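Local coordinates for abhydrolase domain-containing protein (Exiguobacterium antarcticum, PDB 5H3H) that probably hydrolyses carboxylic esters as an alpha/beta-hydrolase esterase and may also act as a perhydrolase, at residues B[123-133]-B[196-205]; B[209-217]-B[258-269]. All coordinates share one frame; numbering follows the deposited sequence.

Interaction 1 of 2, residues B[123-133]-B[196-205]; sequences AAPVFTQRDGY and LRDEDLRDGL. With F50 (ethaneperoxoic acid), chain D.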
loop_
_atom_site.group_PDB
_atom_site.type_symbol
_atom_site.label_atom_id
_atom_site.label_comp_id
_atom_site.label_asym_id
_atom_site.label_seq_id
_atom_site.Cartn_x
_atom_site.Cartn_y
_atom_site.Cartn_z
ATOM N N ALA B 123 -1.464 -6.046 -20.011
ATOM C CA ALA B 123 -1.328 -4.696 -20.554
ATOM C C ALA B 123 -0.509 -3.836 -19.597
ATOM O O ALA B 123 -0.983 -2.896 -18.969
ATOM C CB ALA B 123 -2.685 -4.091 -20.802
ATOM N N ALA B 124 0.755 -4.164 -19.496
ATOM C CA ALA B 124 1.626 -3.498 -18.508
ATOM C C ALA B 124 3.076 -3.642 -18.903
ATOM O O ALA B 124 3.407 -4.615 -19.551
ATOM C CB ALA B 124 1.412 -4.044 -17.107
ATOM N N PRO B 125 3.916 -2.679 -18.505
ATOM C CA PRO B 125 3.516 -1.476 -17.687
ATOM C C PRO B 125 2.711 -0.375 -18.362
ATOM O O PRO B 125 2.162 0.510 -17.655
ATOM C CB PRO B 125 4.875 -0.869 -17.243
ATOM C CG PRO B 125 5.916 -1.583 -18.048
ATOM C CD PRO B 125 5.350 -2.969 -18.326
ATOM N N VAL B 126 2.658 -0.402 -19.693
ATOM C CA VAL B 126 1.880 0.533 -20.453
ATOM C C VAL B 126 1.407 -0.247 -21.646
ATOM O O VAL B 126 2.112 -1.077 -22.192
ATOM C CB VAL B 126 2.681 1.736 -20.989
ATOM C CG1 VAL B 126 1.772 2.953 -21.140
ATOM C CG2 VAL B 126 3.884 2.079 -20.131
ATOM N N PHE B 127 0.185 0.030 -22.045
ATOM C CA PHE B 127 -0.400 -0.670 -23.215
ATOM C C PHE B 127 -0.043 0.038 -24.538
ATOM O O PHE B 127 -0.132 -0.565 -25.602
ATOM C CB PHE B 127 -1.939 -0.742 -23.039
ATOM C CG PHE B 127 -2.671 -1.466 -24.147
ATOM C CD1 PHE B 127 -2.494 -2.814 -24.340
ATOM C CD2 PHE B 127 -3.569 -0.776 -24.968
ATOM C CE1 PHE B 127 -3.171 -3.492 -25.333
ATOM C CE2 PHE B 127 -4.255 -1.431 -25.942
ATOM C CZ PHE B 127 -4.070 -2.806 -26.130
ATOM N N THR B 128 0.249 1.324 -24.447
ATOM C CA THR B 128 0.540 2.162 -25.615
ATOM C C THR B 128 1.985 2.712 -25.559
ATOM O O THR B 128 2.616 2.730 -24.495
ATOM C CB THR B 128 -0.525 3.284 -25.780
ATOM O OG1 THR B 128 -0.626 4.094 -24.578
ATOM C CG2 THR B 128 -1.872 2.621 -26.108
ATOM N N GLN B 129 2.518 3.095 -26.715
ATOM C CA GLN B 129 3.932 3.527 -26.796
ATOM C C GLN B 129 4.144 4.859 -26.080
ATOM O O GLN B 129 3.215 5.644 -25.927
ATOM C CB GLN B 129 4.385 3.643 -28.245
ATOM C CG GLN B 129 4.134 2.398 -29.063
ATOM C CD GLN B 129 5.155 2.177 -30.185
ATOM O OE1 GLN B 129 5.975 3.060 -30.494
ATOM N NE2 GLN B 129 5.118 0.985 -30.786
ATOM N N ARG B 130 5.345 5.054 -25.551
ATOM C CA ARG B 130 5.730 6.275 -24.839
ATOM C C ARG B 130 7.204 6.532 -25.105
ATOM O O ARG B 130 7.914 5.636 -25.588
ATOM C CB ARG B 130 5.575 6.159 -23.328
ATOM C CG ARG B 130 4.168 6.030 -22.793
ATOM C CD ARG B 130 3.369 7.325 -22.671
ATOM N NE ARG B 130 2.116 7.010 -21.982
ATOM C CZ ARG B 130 1.109 6.313 -22.511
ATOM N NH1 ARG B 130 1.170 5.862 -23.766
ATOM N NH2 ARG B 130 0.031 6.058 -21.786
ATOM N N ASP B 131 7.626 7.761 -24.768
ATOM C CA ASP B 131 9.023 8.243 -24.783
ATOM C C ASP B 131 10.136 7.197 -25.071
ATOM O O ASP B 131 10.641 7.146 -26.193
ATOM C CB ASP B 131 9.301 9.012 -23.478
ATOM C CG ASP B 131 8.724 8.309 -22.241
ATOM O OD1 ASP B 131 9.285 7.255 -21.877
ATOM O OD2 ASP B 131 7.717 8.793 -21.654
ATOM N N GLY B 132 10.494 6.387 -24.075
ATOM C CA GLY B 132 11.461 5.286 -24.223
ATOM C C GLY B 132 10.802 3.933 -23.968
ATOM O O GLY B 132 11.333 3.082 -23.228
ATOM N N TYR B 133 9.621 3.743 -24.564
ATOM C CA TYR B 133 8.837 2.509 -24.410
ATOM C C TYR B 133 8.211 2.293 -25.773
ATOM O O TYR B 133 7.026 2.540 -25.975
ATOM C CB TYR B 133 7.817 2.691 -23.278
ATOM C CG TYR B 133 7.051 1.465 -22.861
ATOM C CD1 TYR B 133 7.612 0.501 -22.015
ATOM C CD2 TYR B 133 5.745 1.269 -23.301
ATOM C CE1 TYR B 133 6.889 -0.631 -21.653
ATOM C CE2 TYR B 133 5.006 0.178 -22.923
ATOM C CZ TYR B 133 5.540 -0.769 -22.081
ATOM O OH TYR B 133 4.734 -1.848 -21.758
ATOM N N LEU B 196 -6.847 2.208 -20.936
ATOM C CA LEU B 196 -5.802 1.478 -21.684
ATOM C C LEU B 196 -4.882 2.440 -22.405
ATOM O O LEU B 196 -3.652 2.276 -22.393
ATOM C CB LEU B 196 -6.328 0.414 -22.658
ATOM C CG LEU B 196 -6.750 -0.907 -22.017
ATOM C CD1 LEU B 196 -7.778 -1.599 -22.900
ATOM C CD2 LEU B 196 -5.578 -1.821 -21.706
ATOM N N ARG B 197 -5.450 3.492 -22.984
ATOM C CA ARG B 197 -4.611 4.349 -23.743
ATOM C C ARG B 197 -3.622 5.082 -22.843
ATOM O O ARG B 197 -2.464 5.226 -23.204
ATOM C CB ARG B 197 -5.437 5.294 -24.637
ATOM C CG ARG B 197 -5.941 6.605 -24.134
ATOM C CD ARG B 197 -5.638 7.737 -25.153
ATOM N NE ARG B 197 -6.844 8.223 -25.778
ATOM C CZ ARG B 197 -7.748 9.029 -25.222
ATOM N NH1 ARG B 197 -7.633 9.477 -23.970
ATOM N NH2 ARG B 197 -8.792 9.370 -25.943
ATOM N N ASP B 198 -4.086 5.486 -21.665
ATOM C CA ASP B 198 -3.414 6.541 -20.894
ATOM C C ASP B 198 -2.632 6.060 -19.680
ATOM O O ASP B 198 -1.725 6.762 -19.252
ATOM C CB ASP B 198 -4.416 7.564 -20.388
ATOM C CG ASP B 198 -4.986 8.453 -21.479
ATOM O OD1 ASP B 198 -4.471 8.539 -22.626
ATOM O OD2 ASP B 198 -6.006 9.085 -21.187
ATOM N N GLU B 199 -2.963 4.905 -19.119
ATOM C CA GLU B 199 -2.390 4.462 -17.850
ATOM C C GLU B 199 -0.944 4.005 -18.040
ATOM O O GLU B 199 -0.595 3.452 -19.065
ATOM C CB GLU B 199 -3.216 3.335 -17.226
ATOM C CG GLU B 199 -4.600 3.721 -16.760
ATOM C CD GLU B 199 -4.681 4.171 -15.315
ATOM O OE1 GLU B 199 -3.664 4.169 -14.591
ATOM O OE2 GLU B 199 -5.772 4.524 -14.876
ATOM N N ASP B 200 -0.099 4.256 -17.045
ATOM C CA ASP B 200 1.339 4.030 -17.166
ATOM C C ASP B 200 1.846 3.574 -15.790
ATOM O O ASP B 200 1.884 4.370 -14.863
ATOM C CB ASP B 200 2.045 5.336 -17.648
ATOM C CG ASP B 200 3.614 5.342 -17.422
ATOM O OD1 ASP B 200 4.241 4.312 -17.004
ATOM O OD2 ASP B 200 4.218 6.404 -17.670
ATOM N N LEU B 201 2.184 2.298 -15.662
ATOM C CA LEU B 201 2.634 1.751 -14.392
ATOM C C LEU B 201 4.149 1.578 -14.310
ATOM O O LEU B 201 4.616 0.867 -13.413
ATOM C CB LEU B 201 1.963 0.395 -14.122
ATOM C CG LEU B 201 0.431 0.374 -14.225
ATOM C CD1 LEU B 201 -0.106 -1.031 -14.042
ATOM C CD2 LEU B 201 -0.225 1.301 -13.222
ATOM N N ARG B 202 4.932 2.253 -15.164
ATOM C CA ARG B 202 6.400 1.990 -15.177
ATOM C C ARG B 202 7.084 2.244 -13.805
ATOM O O ARG B 202 7.783 1.385 -13.292
ATOM C CB ARG B 202 7.123 2.746 -16.309
ATOM C CG ARG B 202 6.913 2.042 -17.640
ATOM C CD ARG B 202 7.491 2.823 -18.768
ATOM N NE ARG B 202 6.827 4.119 -18.822
ATOM C CZ ARG B 202 7.251 5.165 -19.514
ATOM N NH1 ARG B 202 8.343 5.064 -20.293
ATOM N NH2 ARG B 202 6.556 6.319 -19.459
ATOM N N ASP B 203 6.809 3.380 -13.202
ATOM C CA ASP B 203 7.297 3.705 -11.838
ATOM C C ASP B 203 6.956 2.670 -10.765
ATOM O O ASP B 203 7.700 2.489 -9.794
ATOM C CB ASP B 203 6.739 5.083 -11.371
ATOM C CG ASP B 203 7.689 6.262 -11.650
ATOM O OD1 ASP B 203 8.816 6.086 -12.180
ATOM O OD2 ASP B 203 7.297 7.398 -11.294
ATOM N N GLY B 204 5.809 2.016 -10.911
ATOM C CA GLY B 204 5.278 1.134 -9.894
ATOM C C GLY B 204 5.840 -0.278 -9.866
ATOM O O GLY B 204 5.863 -0.894 -8.789
ATOM N N LEU B 205 6.222 -0.821 -11.025
ATOM C CA LEU B 205 6.782 -2.185 -11.123
ATOM C C LEU B 205 7.845 -2.554 -10.097
ATOM O O LEU B 205 7.735 -3.586 -9.440
ATOM C CB LEU B 205 7.334 -2.467 -12.544
ATOM C CG LEU B 205 6.382 -2.595 -13.747
ATOM C CD1 LEU B 205 7.028 -3.368 -14.894
ATOM C CD2 LEU B 205 5.066 -3.251 -13.347
HETATM C C F50 D . -6.937 -6.273 -23.243
HETATM O OX1 F50 D . -8.109 -8.518 -23.618
HETATM O O F50 D . -7.352 -6.107 -22.114
HETATM O OXT F50 D . -6.991 -7.641 -23.786
HETATM C CH3 F50 D . -6.387 -5.119 -24.033
HETATM O O HOH W 1 -1.763 1.526 -20.399
HETATM O O HOH W 2 10.813 3.284 -20.080
#
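Leu196 lays its CD2 methyl over one face of the Phe127 ring, a CH-pi contact 4.1 Å from the centroid, while CB of Leu196 meets CD2 of the same ring. With CG of Phe127 anti to the backbone N (chi1 -178°), the ring reaches the ligand pocket, where its CE1 and CD1 of Leu196 both touch the methyl group of the bound peracetic acid; apolar side chains suit that end of the ligand. The guanidinium of Arg202 receives Asp131 at its edge: the two planes lie 17° apart, and NH1 gives OD1 a straight 2.9 Å bond on the syn side, although Asp131 is poorly ordered. NE and NH2 of Arg202 grip Asp200 side-on, one oxygen each, and CG of Arg130 lies over one face. Replacing Arg202 by an alanine is likely to leave Asp131 and Asp200 without the charge they share and to remove the aliphatic stem whose CG packs 3.6 Å from Pro125 CB. Val126 CG1 lies over one face of the Arg130 guanidinium; at its edge, NH2 reaches the carbonyl O of Arg197 at 3.0 Å. That oxygen, at a helix end where carbonyls lack backbone partners, also accepts from Thr128 OG1 at 2.6 Å. Leu201 N donates to Pro125 O (2.7 Å), and a water links Phe127 N to the carbonyls of Leu196 and Glu199. The loop following strand 114-120 is thus joined to the C-terminal end of helix 186-198 and the turn after it, with helix 139-149 against Phe127 and Thr128, helix 225-234 against Pro125, and helix 97-109 against Leu201.

Interaction 2 of 2, residues B[209-217]-B[258-269]; sequences TVDTLIMHG and FTETLVSYVKSS
Apolar packing dominates where Leu213 and Met215 meet Thr261, Tyr265 and Phe258. Leu213 sets its CB over one face of the Tyr265 ring, a CH-pi contact 3.7 Å from the centroid and 16° off the normal. Its CG is anti to the backbone N (chi1 175°), which carries CD2 toward the CG side of the ring and the CG2 methyl of Thr261. A branched aliphatic chain suits this place because it can meet the flat ring and the methyl together. Lys116 adds a cation-pi contact to the Tyr265 ring. Thr261 offers its methyl inward, 3.9 Å from SD of Met215, while its hydroxyl bonds to Lys257 O within the helix.

This is the layering of the alpha/beta-hydrolase fold, a helix laid against the central parallel strands. Strand 211-217 and helix 258-267 run antiparallel, their axes 10.7 Å apart at 176°. Side chains alternate along a strand, and Asp211, Leu213 and Met215 are those that point toward the helix. On the sheet, strands 114-120 and 239-243 flank 211-217, and Ile118 and Phe243 add to the same apolar layer.

The sulfur-aromatic contact is made by Met215, whose SD approaches the Phe258 ring obliquely, 3.7 Å from CE1. The flexible thioether bends at chi3 (-82°) and brings CE near the same ring atom.

A polar bond forms just past the C-terminal end of the helix. Ser269 OG donates to Asp211 OD2 at 3.1 Å, nearly along that oxygen's C-O axis; polar side chains suit this solvent-exposed place.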
loop_
_atom_site.group_PDB
_atom_site.type_symbol
_atom_site.label_atom_id
_atom_site.label_comp_id
_atom_site.label_asym_id
_atom_site.label_seq_id
_atom_site.Cartn_x
_atom_site.Cartn_y
_atom_site.Cartn_z
ATOM N N THR B 209 6.367 -6.441 -4.524
ATOM C CA THR B 209 7.162 -7.384 -3.692
ATOM C C THR B 209 6.720 -8.837 -3.775
ATOM O O THR B 209 7.461 -9.723 -3.369
ATOM C CB THR B 209 7.036 -7.055 -2.173
ATOM O OG1 THR B 209 7.126 -5.651 -1.969
ATOM C CG2 THR B 209 8.104 -7.759 -1.321
ATOM N N VAL B 210 5.504 -9.077 -4.251
ATOM C CA VAL B 210 4.881 -10.386 -4.197
ATOM C C VAL B 210 5.545 -11.285 -5.231
ATOM O O VAL B 210 5.955 -10.809 -6.297
ATOM C CB VAL B 210 3.366 -10.319 -4.584
ATOM C CG1 VAL B 210 2.667 -11.609 -4.219
ATOM C CG2 VAL B 210 2.670 -9.154 -3.898
ATOM N N ASP B 211 5.605 -12.564 -4.922
ATOM C CA ASP B 211 5.969 -13.614 -5.886
ATOM C C ASP B 211 5.140 -13.512 -7.148
ATOM O O ASP B 211 3.925 -13.627 -7.073
ATOM C CB ASP B 211 5.697 -14.996 -5.295
ATOM C CG ASP B 211 6.758 -15.441 -4.242
ATOM O OD1 ASP B 211 7.716 -14.699 -3.920
ATOM O OD2 ASP B 211 6.613 -16.572 -3.738
ATOM N N THR B 212 5.810 -13.321 -8.290
ATOM C CA THR B 212 5.124 -13.177 -9.578
ATOM C C THR B 212 5.494 -14.233 -10.646
ATOM O O THR B 212 6.671 -14.668 -10.764
ATOM C CB THR B 212 5.296 -11.743 -10.078
ATOM O OG1 THR B 212 4.971 -10.860 -8.969
ATOM C CG2 THR B 212 4.363 -11.443 -11.291
ATOM N N LEU B 213 4.459 -14.669 -11.380
ATOM C CA LEU B 213 4.605 -15.418 -12.625
ATOM C C LEU B 213 4.022 -14.627 -13.790
ATOM O O LEU B 213 2.843 -14.241 -13.727
ATOM C CB LEU B 213 3.844 -16.715 -12.534
ATOM C CG LEU B 213 3.816 -17.534 -13.826
ATOM C CD1 LEU B 213 5.256 -17.932 -14.157
ATOM C CD2 LEU B 213 2.908 -18.745 -13.701
ATOM N N ILE B 214 4.827 -14.462 -14.866
ATOM C CA ILE B 214 4.421 -13.807 -16.091
ATOM C C ILE B 214 4.206 -14.922 -17.116
ATOM O O ILE B 214 5.115 -15.702 -17.367
ATOM C CB ILE B 214 5.511 -12.824 -16.647
ATOM C CG1 ILE B 214 6.076 -11.875 -15.570
ATOM C CG2 ILE B 214 4.997 -12.045 -17.871
ATOM C CD1 ILE B 214 5.017 -11.111 -14.844
ATOM N N MET B 215 3.017 -14.947 -17.705
ATOM C CA MET B 215 2.636 -15.893 -18.741
ATOM C C MET B 215 2.368 -15.001 -19.961
ATOM O O MET B 215 1.574 -14.029 -19.846
ATOM C CB MET B 215 1.350 -16.665 -18.310
ATOM C CG MET B 215 1.609 -17.900 -17.467
ATOM S SD MET B 215 0.223 -19.061 -17.172
ATOM C CE MET B 215 -0.397 -18.102 -15.892
ATOM N N HIS B 216 3.009 -15.270 -21.126
ATOM C CA HIS B 216 2.744 -14.407 -22.276
ATOM C C HIS B 216 3.020 -15.148 -23.603
ATOM O O HIS B 216 3.982 -15.928 -23.691
ATOM C CB HIS B 216 3.619 -13.181 -22.183
ATOM C CG HIS B 216 3.012 -11.948 -22.731
ATOM N ND1 HIS B 216 2.683 -10.893 -21.925
ATOM C CD2 HIS B 216 2.759 -11.554 -24.000
ATOM C CE1 HIS B 216 2.225 -9.898 -22.674
ATOM N NE2 HIS B 216 2.254 -10.287 -23.939
ATOM N N GLY B 217 2.129 -14.918 -24.573
ATOM C CA GLY B 217 2.231 -15.463 -25.937
ATOM C C GLY B 217 3.323 -14.791 -26.760
ATOM O O GLY B 217 3.392 -13.547 -26.854
ATOM N N PHE B 258 -1.631 -23.598 -20.525
ATOM C CA PHE B 258 -2.009 -22.428 -19.731
ATOM C C PHE B 258 -2.647 -22.890 -18.421
ATOM O O PHE B 258 -2.203 -22.465 -17.354
ATOM C CB PHE B 258 -2.949 -21.507 -20.522
ATOM C CG PHE B 258 -3.278 -20.232 -19.794
ATOM C CD1 PHE B 258 -2.445 -19.146 -19.855
ATOM C CD2 PHE B 258 -4.413 -20.129 -19.038
ATOM C CE1 PHE B 258 -2.715 -17.978 -19.169
ATOM C CE2 PHE B 258 -4.697 -18.962 -18.377
ATOM C CZ PHE B 258 -3.850 -17.888 -18.436
ATOM N N THR B 259 -3.669 -23.758 -18.504
ATOM C CA THR B 259 -4.349 -24.267 -17.308
ATOM C C THR B 259 -3.426 -25.012 -16.354
ATOM O O THR B 259 -3.418 -24.779 -15.176
ATOM C CB THR B 259 -5.626 -25.138 -17.633
ATOM O OG1 THR B 259 -5.335 -26.170 -18.590
ATOM C CG2 THR B 259 -6.618 -24.359 -18.266
ATOM N N GLU B 260 -2.607 -25.905 -16.853
ATOM C CA GLU B 260 -1.832 -26.694 -15.934
ATOM C C GLU B 260 -0.616 -25.928 -15.344
ATOM O O GLU B 260 -0.276 -26.154 -14.224
ATOM C CB GLU B 260 -1.508 -28.046 -16.577
ATOM C CG GLU B 260 -2.758 -28.890 -16.899
ATOM C CD GLU B 260 -3.608 -29.314 -15.678
ATOM O OE1 GLU B 260 -4.852 -29.341 -15.806
ATOM O OE2 GLU B 260 -3.060 -29.651 -14.606
ATOM N N THR B 261 -0.057 -24.936 -16.048
ATOM C CA THR B 261 0.872 -23.961 -15.457
ATOM C C THR B 261 0.222 -23.113 -14.326
ATOM O O THR B 261 0.838 -22.807 -13.299
ATOM C CB THR B 261 1.382 -22.991 -16.558
ATOM O OG1 THR B 261 1.954 -23.738 -17.644
ATOM C CG2 THR B 261 2.428 -22.035 -16.046
ATOM N N LEU B 262 -1.033 -22.736 -14.529
ATOM C CA LEU B 262 -1.747 -21.846 -13.594
ATOM C C LEU B 262 -1.985 -22.652 -12.309
ATOM O O LEU B 262 -1.715 -22.224 -11.196
ATOM C CB LEU B 262 -3.055 -21.442 -14.266
ATOM C CG LEU B 262 -3.802 -20.180 -13.912
ATOM C CD1 LEU B 262 -5.233 -20.297 -14.463
ATOM C CD2 LEU B 262 -3.825 -19.890 -12.419
ATOM N N VAL B 263 -2.404 -23.890 -12.506
ATOM C CA VAL B 263 -2.720 -24.783 -11.426
ATOM C C VAL B 263 -1.521 -25.131 -10.580
ATOM O O VAL B 263 -1.627 -25.168 -9.361
ATOM C CB VAL B 263 -3.359 -26.084 -11.975
ATOM C CG1 VAL B 263 -3.363 -27.196 -10.926
ATOM C CG2 VAL B 263 -4.780 -25.767 -12.476
ATOM N N SER B 264 -0.423 -25.471 -11.252
ATOM C CA SER B 264 0.825 -25.750 -10.580
ATOM C C SER B 264 1.302 -24.586 -9.737
ATOM O O SER B 264 1.729 -24.798 -8.625
ATOM C CB SER B 264 1.918 -26.084 -11.609
ATOM O OG SER B 264 1.604 -27.251 -12.341
ATOM N N TYR B 265 1.266 -23.369 -10.282
ATOM C CA TYR B 265 1.656 -22.184 -9.541
ATOM C C TYR B 265 0.719 -21.864 -8.358
ATOM O O TYR B 265 1.195 -21.455 -7.299
ATOM C CB TYR B 265 1.751 -20.983 -10.471
ATOM C CG TYR B 265 2.534 -19.807 -9.962
ATOM C CD1 TYR B 265 3.932 -19.884 -9.757
ATOM C CD2 TYR B 265 1.909 -18.610 -9.690
ATOM C CE1 TYR B 265 4.644 -18.782 -9.309
ATOM C CE2 TYR B 265 2.605 -17.518 -9.223
ATOM C CZ TYR B 265 3.983 -17.581 -9.037
ATOM O OH TYR B 265 4.663 -16.451 -8.559
ATOM N N VAL B 266 -0.589 -22.047 -8.528
ATOM C CA VAL B 266 -1.507 -21.918 -7.372
ATOM C C VAL B 266 -1.123 -22.913 -6.269
ATOM O O VAL B 266 -1.063 -22.519 -5.108
ATOM C CB VAL B 266 -3.042 -21.954 -7.690
ATOM C CG1 VAL B 266 -3.393 -21.106 -8.913
ATOM C CG2 VAL B 266 -3.607 -23.349 -7.815
ATOM N N LYS B 267 -0.820 -24.164 -6.663
ATOM C CA LYS B 267 -0.283 -25.206 -5.732
ATOM C C LYS B 267 1.056 -24.829 -5.051
ATOM O O LYS B 267 1.205 -25.041 -3.855
ATOM C CB LYS B 267 -0.165 -26.587 -6.442
ATOM C CG LYS B 267 -1.491 -27.330 -6.641
ATOM C CD LYS B 267 -1.378 -28.450 -7.668
ATOM C CE LYS B 267 -2.525 -29.447 -7.604
ATOM N NZ LYS B 267 -2.360 -30.516 -6.542
ATOM N N SER B 268 2.027 -24.278 -5.804
ATOM C CA SER B 268 3.262 -23.761 -5.220
ATOM C C SER B 268 3.962 -22.653 -6.011
ATOM O O SER B 268 4.141 -22.764 -7.223
ATOM C CB SER B 268 4.272 -24.885 -5.062
ATOM O OG SER B 268 5.597 -24.373 -5.066
ATOM N N SER B 269 4.469 -21.663 -5.275
ATOM C CA SER B 269 5.175 -20.511 -5.829
ATOM C C SER B 269 6.618 -20.872 -6.170
ATOM O O SER B 269 7.106 -20.525 -7.233
ATOM C CB SER B 269 5.151 -19.356 -4.813
ATOM O OG SER B 269 6.067 -19.581 -3.744
#

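The two contacts follow one another along the chain: helix 186-198 leads, through residues 199-210, into strand 211-217, so the second contact begins just beyond the first in the sequence. Their centres are 23 Å apart, and the segments share no touch beyond this adjoining chain. Interaction 1 joins the loop that follows strand 114-120 to a helix of the inserted helical region and reaches the ligand pocket; interaction 2 seats the C-terminal helix against the sheet, with the Phe258 side chain about 12 Å from the ligand. Strand 114-120 connects them, leading into residues 123-133 and lying beside strand 211-217. One contact supplies two residues of the pocket wall, the other joins sheet and helix.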